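Local coordinates for cellulase (Bacillus sp. BG-CS10, PDB 5E09), which probably hydrolyses internal beta-1,4-glucosidic bonds in cellulose, joining a family 5 glycoside hydrolase barrel to modules that include a family 46 carbohydrate-binding module, at residues 471-476 with 483-488; 141-146 with 218-223; 243-248 with 290-295. One frame throughout, in Å; residues are numbered along the deposited sequence.

Followed from the N terminus, the three contacts close in series, and none nests in or crosses another. Interaction 2 comes first: strand 142-145 meets strand 219-225 across the inside of the hydrolase barrel, with 71 residues between the two segments. Interaction 3 then closes a loop of 41 residues, packing helix 243-261 on helix 286-302 along the outside of the same barrel; the two centres lie about 27 Å apart. Interaction 1 is much more local, bridging just six residues in the C-terminal carbohydrate-binding module. Its centre is about 39 Å from that of interaction 2, on the opposite side of the chain's centre, but about 24 Å from that of interaction 3.

Interaction 1. Residues 471-476 with 483-488; sequences AGPQNW and GYTFSP
Pro473 carries this contact: its ring lies against both Thr485 and Tyr484, and it has the most surface buried of the three. The approach is purely by carbon. Pro473 CG meets the methyl Thr485 CG2 at 3.9 Å, the two side chains running alongside one another, oppositely directed. The neighbouring ring carbon, Pro473 CB, lies 4.1 Å from Tyr484 CE2, near the plane of the phenol ring, so the tyrosine offers an edge and no stack forms. With CG2 anti to the carbonyl carbon, the Thr485 methyl is the branch turned to Pro473. Its hydroxyl OG1 sits between the backbone N and the carbonyl carbon (chi1 59°), where it hydrogen-bonds to Glu481 O. Pro473 and Thr485 are buried, whereas Tyr484 lies at the surface and closes the outer margin of the patch. No hydrogen bond joins the two segments; Lys480 NZ, from strand 479-480, holds the 471-476 loop by bonding Ala471 O and Pro473 O. Within the carbohydrate-binding module, the short helix 499-502 backs the whole patch, Phe501 touching both Pro473 and Thr485 while Ala500 meets Tyr484; Tyr484 and Thr485 lead into strand 486-489, at the edge of the module's antiparallel sheet.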
# COMPACT_ATOMS: atom_id res chain seq x y z
N ALA A 471 7.88 -19.88 -18.42
CA ALA A 471 6.69 -20.65 -18.04
C ALA A 471 5.80 -19.88 -17.08
O ALA A 471 6.27 -19.01 -16.35
CB ALA A 471 7.10 -21.98 -17.42
N GLY A 472 4.50 -20.20 -17.08
CA GLY A 472 3.57 -19.68 -16.09
C GLY A 472 2.96 -18.33 -16.42
O GLY A 472 3.21 -17.78 -17.49
N PRO A 473 2.16 -17.78 -15.49
CA PRO A 473 1.53 -16.46 -15.60
C PRO A 473 2.55 -15.35 -15.87
O PRO A 473 3.72 -15.50 -15.50
CB PRO A 473 0.88 -16.27 -14.23
CG PRO A 473 0.58 -17.65 -13.78
CD PRO A 473 1.75 -18.47 -14.26
N GLN A 474 2.11 -14.28 -16.51
CA GLN A 474 2.98 -13.20 -16.97
C GLN A 474 4.15 -13.76 -17.76
O GLN A 474 5.31 -13.63 -17.37
CB GLN A 474 3.49 -12.36 -15.79
CG GLN A 474 2.38 -11.79 -14.91
CD GLN A 474 1.41 -10.90 -15.67
OE1 GLN A 474 1.74 -10.37 -16.74
NE2 GLN A 474 0.21 -10.73 -15.13
N ASN A 475 3.81 -14.38 -18.89
CA ASN A 475 4.75 -15.04 -19.78
C ASN A 475 5.93 -14.17 -20.21
O ASN A 475 6.97 -14.69 -20.62
CB ASN A 475 4.01 -15.52 -21.03
CG ASN A 475 4.84 -16.46 -21.87
OD1 ASN A 475 5.67 -17.21 -21.34
ND2 ASN A 475 4.62 -16.45 -23.18
N TRP A 476 5.77 -12.86 -20.12
CA TRP A 476 6.78 -11.93 -20.63
C TRP A 476 8.04 -11.87 -19.76
O TRP A 476 9.01 -11.21 -20.13
CB TRP A 476 6.18 -10.54 -20.77
CG TRP A 476 5.43 -10.09 -19.56
CD1 TRP A 476 4.13 -10.34 -19.26
CD2 TRP A 476 5.95 -9.29 -18.48
NE1 TRP A 476 3.80 -9.76 -18.06
CE2 TRP A 476 4.89 -9.11 -17.57
CE3 TRP A 476 7.20 -8.72 -18.22
CZ2 TRP A 476 5.06 -8.38 -16.39
CZ3 TRP A 476 7.36 -8.00 -17.05
CH2 TRP A 476 6.29 -7.83 -16.15
N GLY A 483 3.41 -14.81 -4.06
CA GLY A 483 2.10 -15.05 -3.47
C GLY A 483 0.91 -15.39 -4.34
O GLY A 483 -0.15 -15.77 -3.83
N TYR A 484 1.09 -15.27 -5.65
CA TYR A 484 0.00 -15.48 -6.60
C TYR A 484 0.39 -16.83 -7.18
O TYR A 484 -0.44 -17.73 -7.30
CB TYR A 484 -0.13 -14.43 -7.70
CG TYR A 484 -1.10 -14.79 -8.80
CD1 TYR A 484 -2.45 -15.03 -8.52
CD2 TYR A 484 -0.68 -14.87 -10.12
CE1 TYR A 484 -3.34 -15.35 -9.53
CE2 TYR A 484 -1.57 -15.20 -11.14
CZ TYR A 484 -2.90 -15.44 -10.84
OH TYR A 484 -3.78 -15.76 -11.85
N THR A 485 1.67 -16.99 -7.51
CA THR A 485 2.15 -18.19 -8.17
C THR A 485 2.84 -19.16 -7.21
O THR A 485 2.90 -20.36 -7.47
CB THR A 485 3.12 -17.85 -9.30
OG1 THR A 485 4.23 -17.11 -8.76
CG2 THR A 485 2.42 -17.01 -10.37
N PHE A 486 3.38 -18.63 -6.11
CA PHE A 486 4.11 -19.45 -5.16
C PHE A 486 4.09 -18.79 -3.80
O PHE A 486 3.84 -17.59 -3.70
CB PHE A 486 5.55 -19.68 -5.61
CG PHE A 486 6.43 -18.46 -5.48
CD1 PHE A 486 6.46 -17.50 -6.47
CD2 PHE A 486 7.22 -18.28 -4.35
CE1 PHE A 486 7.27 -16.38 -6.35
CE2 PHE A 486 8.03 -17.16 -4.22
CZ PHE A 486 8.05 -16.21 -5.23
N SER A 487 4.38 -19.54 -2.75
CA SER A 487 4.35 -18.97 -1.41
C SER A 487 5.26 -19.71 -0.43
O SER A 487 5.07 -20.89 -0.16
CB SER A 487 2.91 -18.96 -0.88
OG SER A 487 2.79 -18.08 0.22
N PRO A 488 6.28 -19.00 0.09
CA PRO A 488 7.06 -19.56 1.20
C PRO A 488 6.23 -19.64 2.47
O PRO A 488 5.72 -18.61 2.94
CB PRO A 488 8.21 -18.56 1.36
CG PRO A 488 8.23 -17.76 0.10
CD PRO A 488 6.83 -17.74 -0.41

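Interaction 2. Residues 141-146 with 218-223; sequences KLMFES and NLIATV
Thr222 OG1 is gripped twice: an ordered water donates to it at 2.8 Å, and the hydroxyl also hydrogen-bonds to Val268 O on the next barrel strand. The same water gives its other hydrogen to Glu145 OE1, at 3.1 Å from the water oxygen. Seen from the water, the two acceptors subtend about 114°, close to tetrahedral, so it fits naturally between Glu145 OE1 and Thr222 OG1, which lie 4.9 Å apart. Thr222 turns OG1 anti to its backbone nitrogen (chi1 -178°), and its methyl CG2 comes within 4.2 Å of Glu145 OE1. Two residues earlier on each strand the character changes: the selenium of selenomethionine Met143 packs on Ile220 CD1, also at 4.2 Å. Because both strands alternate, these four side chains all turn to the inside of the eight-stranded beta/alpha barrel, meeting across the intervening strand 190-193. Glu145 OE2 forms a salt bridge with Arg59. The chemistry is therefore graded, an apolar pair at one level and a water-bridged polar pair at the next; the arginine would probably stabilise the carboxylate as an anion, while the water links it to the Thr222 hydroxyl, with no direct hydrogen bond between the two side chains.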
# COMPACT_ATOMS: atom_id res chain seq x y z
N LYS A 141 -14.84 20.74 8.65
CA LYS A 141 -13.79 19.73 8.72
C LYS A 141 -14.25 18.42 8.07
O LYS A 141 -13.45 17.53 7.81
CB LYS A 141 -13.36 19.50 10.17
CG LYS A 141 -12.76 20.73 10.85
CD LYS A 141 -11.46 20.40 11.58
CE LYS A 141 -11.69 20.05 13.05
NZ LYS A 141 -12.43 18.76 13.29
N LEU A 142 -15.55 18.32 7.80
CA LEU A 142 -16.08 17.22 7.01
C LEU A 142 -16.18 17.64 5.54
O LEU A 142 -16.74 18.69 5.22
CB LEU A 142 -17.45 16.78 7.53
CG LEU A 142 -18.26 15.82 6.65
CD1 LEU A 142 -17.58 14.46 6.58
CD2 LEU A 142 -19.67 15.69 7.18
N MSE A 143 -15.59 16.83 4.66
CA MSE A 143 -15.55 17.12 3.24
C MSE A 143 -16.10 15.92 2.45
O MSE A 143 -16.05 14.78 2.92
CB MSE A 143 -14.13 17.44 2.80
CG MSE A 143 -13.20 16.22 2.76
SE MSE A 143 -11.32 16.71 2.85
CE MSE A 143 -11.17 16.88 4.79
N PHE A 144 -16.60 16.20 1.25
CA PHE A 144 -17.18 15.16 0.39
C PHE A 144 -16.31 14.91 -0.83
O PHE A 144 -15.85 15.87 -1.45
CB PHE A 144 -18.57 15.58 -0.09
CG PHE A 144 -19.57 15.79 1.01
CD1 PHE A 144 -19.45 15.15 2.23
CD2 PHE A 144 -20.67 16.62 0.81
CE1 PHE A 144 -20.39 15.34 3.24
CE2 PHE A 144 -21.61 16.81 1.81
CZ PHE A 144 -21.47 16.17 3.03
N GLU A 145 -16.07 13.65 -1.18
CA GLU A 145 -15.49 13.36 -2.50
C GLU A 145 -16.50 12.59 -3.35
O GLU A 145 -17.16 11.66 -2.87
CB GLU A 145 -14.16 12.60 -2.42
CG GLU A 145 -14.18 11.34 -1.64
CD GLU A 145 -13.00 10.41 -1.91
OE1 GLU A 145 -12.46 10.39 -3.05
OE2 GLU A 145 -12.59 9.70 -0.98
N SER A 146 -16.59 12.99 -4.61
CA SER A 146 -17.69 12.60 -5.49
C SER A 146 -17.84 11.10 -5.68
O SER A 146 -18.94 10.57 -5.53
CB SER A 146 -17.50 13.25 -6.86
OG SER A 146 -16.28 12.83 -7.43
N ASN A 218 -13.11 26.39 -2.98
CA ASN A 218 -13.05 25.31 -2.00
C ASN A 218 -13.05 23.91 -2.62
O ASN A 218 -13.85 23.06 -2.26
CB ASN A 218 -14.23 25.44 -1.03
CG ASN A 218 -14.12 26.69 -0.15
OD1 ASN A 218 -13.09 26.93 0.47
ND2 ASN A 218 -15.18 27.49 -0.13
N LEU A 219 -12.12 23.69 -3.54
CA LEU A 219 -12.03 22.43 -4.26
C LEU A 219 -10.66 21.79 -4.08
O LEU A 219 -9.64 22.48 -4.01
CB LEU A 219 -12.34 22.64 -5.74
CG LEU A 219 -13.76 23.11 -6.12
CD1 LEU A 219 -13.89 23.30 -7.62
CD2 LEU A 219 -14.82 22.16 -5.61
N ILE A 220 -10.64 20.46 -3.99
CA ILE A 220 -9.42 19.70 -3.76
C ILE A 220 -9.30 18.58 -4.78
O ILE A 220 -10.25 17.85 -5.02
CB ILE A 220 -9.40 19.09 -2.35
CG1 ILE A 220 -9.62 20.17 -1.28
CG2 ILE A 220 -8.10 18.34 -2.11
CD1 ILE A 220 -10.14 19.62 0.03
N ALA A 221 -8.13 18.46 -5.40
CA ALA A 221 -7.87 17.36 -6.33
C ALA A 221 -7.44 16.13 -5.55
O ALA A 221 -6.73 16.25 -4.56
CB ALA A 221 -6.81 17.76 -7.34
N THR A 222 -7.86 14.94 -5.98
CA THR A 222 -7.36 13.75 -5.33
C THR A 222 -6.86 12.69 -6.31
O THR A 222 -7.45 12.46 -7.37
CB THR A 222 -8.41 13.10 -4.42
OG1 THR A 222 -7.83 11.95 -3.79
CG2 THR A 222 -9.65 12.67 -5.20
N VAL A 223 -5.75 12.05 -5.93
CA VAL A 223 -5.25 10.93 -6.72
C VAL A 223 -4.84 9.81 -5.79
O VAL A 223 -4.76 9.99 -4.57
CB VAL A 223 -4.06 11.34 -7.62
CG1 VAL A 223 -4.53 12.22 -8.76
CG2 VAL A 223 -2.97 12.04 -6.82
O HOH W 1 -9.40 9.89 -2.77

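Interaction 3. Residues 243-248 with 290-295; sequences EETQQD and LKFFEF
Phe295 lays the face of its ring against the side chain of Gln246, the pair crossing at about a right angle. Gln246 CG stands 4.2 Å from the ring centroid and only 12° off the normal, a clear CH-pi contact. Gln246 CB bears on the far end of the ring, 3.6 Å from Phe295 CZ, and beyond CG the extended chain carries NE2 to 3.4 Å from Phe295 CE1. The amide is tilted 61° to the ring, so it does not stack flat on it. Both phenylalanines of this helix face reach across with CG anti to the backbone N. Phe292 uses an edge, where Thr245 CG2 comes within 3.9 Å of Phe292 CD1, near the ring plane. A leucine in place of Phe295 would remove the aromatic face, and would probably leave the Gln246 methylenes poorly covered and the amide freer to turn. The two helices, 243-261 and 286-302, are successive outer helices of the beta/alpha barrel, before and after strand 267-272. Phe295 also packs on Ile249 and Ile250 of the first helix and meets Phe241 edge-to-face, while Leu290 and Lys291 touch Trp425 on strand 425-432.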
# COMPACT_ATOMS: atom_id res chain seq x y z
N GLU A 243 16.08 2.18 -8.72
CA GLU A 243 15.97 3.44 -9.44
C GLU A 243 14.66 3.65 -10.19
O GLU A 243 14.17 4.78 -10.24
CB GLU A 243 17.14 3.60 -10.42
CG GLU A 243 18.04 4.79 -10.09
CD GLU A 243 19.31 4.78 -10.91
OE1 GLU A 243 19.22 4.62 -12.14
OE2 GLU A 243 20.41 4.91 -10.31
N GLU A 244 14.10 2.60 -10.79
CA GLU A 244 12.86 2.78 -11.55
C GLU A 244 11.67 3.09 -10.66
O GLU A 244 10.81 3.90 -11.03
CB GLU A 244 12.57 1.54 -12.38
CG GLU A 244 13.67 1.16 -13.34
CD GLU A 244 13.23 0.09 -14.30
OE1 GLU A 244 12.11 0.22 -14.84
OE2 GLU A 244 14.00 -0.88 -14.51
N THR A 245 11.60 2.43 -9.51
CA THR A 245 10.54 2.68 -8.53
C THR A 245 10.61 4.13 -8.04
O THR A 245 9.60 4.88 -8.00
CB THR A 245 10.65 1.69 -7.36
OG1 THR A 245 10.87 0.37 -7.87
CG2 THR A 245 9.39 1.70 -6.51
N GLN A 246 11.83 4.54 -7.70
CA GLN A 246 12.10 5.89 -7.22
C GLN A 246 11.72 6.93 -8.27
O GLN A 246 11.05 7.93 -7.97
CB GLN A 246 13.58 6.03 -6.84
CG GLN A 246 14.05 4.98 -5.84
CD GLN A 246 15.51 5.12 -5.46
OE1 GLN A 246 16.39 4.58 -6.12
NE2 GLN A 246 15.77 5.84 -4.38
N GLN A 247 12.14 6.67 -9.50
CA GLN A 247 11.91 7.59 -10.61
C GLN A 247 10.43 7.71 -10.90
O GLN A 247 9.95 8.79 -11.26
CB GLN A 247 12.66 7.15 -11.86
CG GLN A 247 12.78 8.24 -12.91
CD GLN A 247 13.47 9.49 -12.37
OE1 GLN A 247 14.53 9.40 -11.75
NE2 GLN A 247 12.87 10.65 -12.60
N ASP A 248 9.71 6.60 -10.76
CA ASP A 248 8.26 6.61 -10.95
C ASP A 248 7.59 7.52 -9.92
O ASP A 248 6.68 8.29 -10.25
CB ASP A 248 7.68 5.20 -10.85
CG ASP A 248 6.24 5.15 -11.28
OD1 ASP A 248 5.99 5.23 -12.51
OD2 ASP A 248 5.35 5.04 -10.40
N LEU A 290 10.21 -0.49 3.87
CA LEU A 290 10.56 0.70 4.64
C LEU A 290 11.20 1.78 3.77
O LEU A 290 10.81 2.95 3.83
CB LEU A 290 11.49 0.35 5.80
CG LEU A 290 10.96 -0.63 6.85
CD1 LEU A 290 12.05 -0.98 7.85
CD2 LEU A 290 9.74 -0.05 7.55
N LYS A 291 12.18 1.39 2.96
CA LYS A 291 12.83 2.36 2.08
C LYS A 291 11.85 3.00 1.10
O LYS A 291 11.91 4.22 0.83
CB LYS A 291 13.99 1.70 1.34
CG LYS A 291 15.22 1.45 2.23
CD LYS A 291 16.42 0.94 1.43
CE LYS A 291 16.25 -0.51 1.04
NZ LYS A 291 17.49 -1.08 0.43
N PHE A 292 10.92 2.20 0.58
CA PHE A 292 9.90 2.72 -0.32
C PHE A 292 9.08 3.81 0.36
O PHE A 292 8.97 4.93 -0.15
CB PHE A 292 8.96 1.61 -0.81
CG PHE A 292 7.77 2.12 -1.59
CD1 PHE A 292 7.87 2.38 -2.95
CD2 PHE A 292 6.57 2.37 -0.95
CE1 PHE A 292 6.78 2.87 -3.66
CE2 PHE A 292 5.48 2.86 -1.66
CZ PHE A 292 5.59 3.11 -3.02
N PHE A 293 8.51 3.49 1.52
CA PHE A 293 7.65 4.47 2.19
C PHE A 293 8.41 5.72 2.65
O PHE A 293 7.87 6.83 2.58
CB PHE A 293 6.91 3.81 3.35
CG PHE A 293 5.74 2.97 2.92
CD1 PHE A 293 4.51 3.56 2.66
CD2 PHE A 293 5.88 1.60 2.73
CE1 PHE A 293 3.43 2.79 2.24
CE2 PHE A 293 4.80 0.83 2.31
CZ PHE A 293 3.57 1.43 2.06
N GLU A 294 9.66 5.55 3.08
CA GLU A 294 10.49 6.69 3.48
C GLU A 294 10.70 7.65 2.30
O GLU A 294 10.48 8.87 2.40
CB GLU A 294 11.84 6.21 4.02
CG GLU A 294 12.66 7.27 4.75
CD GLU A 294 13.52 8.10 3.81
OE1 GLU A 294 13.91 7.59 2.74
OE2 GLU A 294 13.79 9.28 4.15
N PHE A 295 11.12 7.08 1.17
CA PHE A 295 11.31 7.85 -0.05
C PHE A 295 10.03 8.58 -0.49
O PHE A 295 10.01 9.81 -0.68
CB PHE A 295 11.81 6.92 -1.15
CG PHE A 295 12.30 7.62 -2.38
CD1 PHE A 295 13.61 8.07 -2.45
CD2 PHE A 295 11.47 7.81 -3.46
CE1 PHE A 295 14.08 8.72 -3.59
CE2 PHE A 295 11.93 8.45 -4.60
CZ PHE A 295 13.23 8.90 -4.67